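Protein ApaG (PDB 1TZA) is of unknown function but is a small all-beta member of the ApaG family, whose domain is grouped with the immunoglobulin-like E-set folds. Local coordinates at residues R118-T121 / P122-H126. Residues are numbered along the deposited sequence; the frame is centred on the assembly and turned at random.
Sequences RLAT and PGLLH
Thr121 and Leu124 meet across a type II beta turn that bends the chain just after the last strand, 109-120. Its one backbone hydrogen bond is weak: Leu124 N reaches Thr121 O at 3.3 Å, with an N-H...O angle of only 124°. The two central residues suit this turn well. Pro122, whose ring fixes phi near -50°, fits the first corner, and Gly123 takes the second with a positive phi of 58°, which glycine takes readily.

Around this bend the side chains, crossing at a slant, meet by van der Waals contact. Leu124 CB lies 3.4 Å from Thr121 O, and with CG anti to the backbone N the two methyls are brought beside Thr121 and Ala120. Thr121 OG1, set between its own backbone N and carbonyl carbon, meets Leu124 CD1 at 3.6 Å, while CD2 makes a looser apolar contact with Ala120 CB at 4.4 Å. The turn follows the end of strand 109-120, which pairs antiparallel with 93-104 in one sheet of the E-set-like beta sandwich; Thr121 still shares a backbone bond with Pro92, and the branched, apolar end of Leu124 suits its place by also packing on Pro92 and Phe93. Pro122 and Thr121 both touch Tyr16 of strand 8-19.

Within the strand end, Ala120 CB rests over one face of the Arg118 guanidinium, 3.6 Å above the plane and nearer its margin.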
loop_
_atom_site.group_PDB
_atom_site.type_symbol
_atom_site.label_atom_id
_atom_site.label_comp_id
_atom_site.label_asym_id
_atom_site.label_seq_id
_atom_site.Cartn_x
_atom_site.Cartn_y
_atom_site.Cartn_z
ATOM N N ARG A 118 7.612 8.797 11.598
ATOM C CA ARG A 118 6.216 8.646 11.962
ATOM C C ARG A 118 5.281 8.221 10.854
ATOM O O ARG A 118 5.600 8.307 9.668
ATOM C CB ARG A 118 5.700 9.965 12.532
ATOM C CG ARG A 118 6.146 11.174 11.710
ATOM C CD ARG A 118 5.042 11.787 10.858
ATOM N NE ARG A 118 4.115 12.577 11.659
ATOM C CZ ARG A 118 3.465 13.646 11.209
ATOM N NH1 ARG A 118 3.644 14.056 9.961
ATOM N NH2 ARG A 118 2.638 14.309 12.009
ATOM N N LEU A 119 4.116 7.751 11.281
ATOM C CA LEU A 119 3.042 7.353 10.395
ATOM C C LEU A 119 1.869 8.051 11.070
ATOM O O LEU A 119 1.605 7.816 12.240
ATOM C CB LEU A 119 2.856 5.832 10.404
ATOM C CG LEU A 119 3.986 5.002 9.777
ATOM C CD1 LEU A 119 3.686 3.510 9.895
ATOM C CD2 LEU A 119 4.142 5.390 8.323
ATOM N N ALA A 120 1.191 8.939 10.361
ATOM C CA ALA A 120 0.073 9.627 10.977
ATOM C C ALA A 120 -0.969 10.055 9.965
ATOM O O ALA A 120 -0.637 10.503 8.861
ATOM C CB ALA A 120 0.576 10.848 11.775
ATOM N N THR A 121 -2.236 9.899 10.337
ATOM C CA THR A 121 -3.318 10.301 9.460
ATOM C C THR A 121 -3.269 11.814 9.484
ATOM O O THR A 121 -3.062 12.409 10.532
ATOM C CB THR A 121 -4.680 9.804 9.971
ATOM O OG1 THR A 121 -4.821 10.114 11.366
ATOM C CG2 THR A 121 -4.800 8.296 9.760
ATOM N N PRO A 122 -3.453 12.460 8.330
ATOM C CA PRO A 122 -3.402 13.926 8.311
ATOM C C PRO A 122 -4.267 14.639 9.354
ATOM O O PRO A 122 -5.380 14.199 9.674
ATOM C CB PRO A 122 -3.812 14.267 6.878
ATOM C CG PRO A 122 -4.705 13.096 6.489
ATOM C CD PRO A 122 -3.935 11.925 7.044
ATOM N N GLY A 123 -3.727 15.736 9.884
ATOM C CA GLY A 123 -4.437 16.540 10.864
ATOM C C GLY A 123 -4.866 15.835 12.132
ATOM O O GLY A 123 -5.893 16.170 12.722
ATOM N N LEU A 124 -4.083 14.852 12.553
ATOM C CA LEU A 124 -4.384 14.113 13.768
ATOM C C LEU A 124 -4.217 15.084 14.938
ATOM O O LEU A 124 -4.958 15.035 15.922
ATOM C CB LEU A 124 -3.417 12.936 13.900
ATOM C CG LEU A 124 -3.693 11.860 14.953
ATOM C CD1 LEU A 124 -5.114 11.306 14.791
ATOM C CD2 LEU A 124 -2.660 10.753 14.784
ATOM N N LEU A 125 -3.248 15.984 14.804
ATOM C CA LEU A 125 -2.971 16.985 15.825
ATOM C C LEU A 125 -3.250 18.358 15.208
ATOM O O LEU A 125 -2.738 18.666 14.135
ATOM C CB LEU A 125 -1.507 16.876 16.252
ATOM C CG LEU A 125 -1.177 17.207 17.705
ATOM C CD1 LEU A 125 -2.054 16.370 18.636
ATOM C CD2 LEU A 125 0.308 16.938 17.958
ATOM N N HIS A 126 -4.062 19.181 15.866
ATOM C CA HIS A 126 -4.373 20.488 15.298
ATOM C C HIS A 126 -3.133 21.355 15.092
ATOM O O HIS A 126 -2.127 21.233 15.796
ATOM C CB HIS A 126 -5.443 21.224 16.134
ATOM C CG HIS A 126 -4.952 21.763 17.444
ATOM N ND1 HIS A 126 -4.089 22.834 17.535
ATOM C CD2 HIS A 126 -5.235 21.400 18.719
ATOM C CE1 HIS A 126 -3.863 23.108 18.808
ATOM N NE2 HIS A 126 -4.547 22.252 19.547
#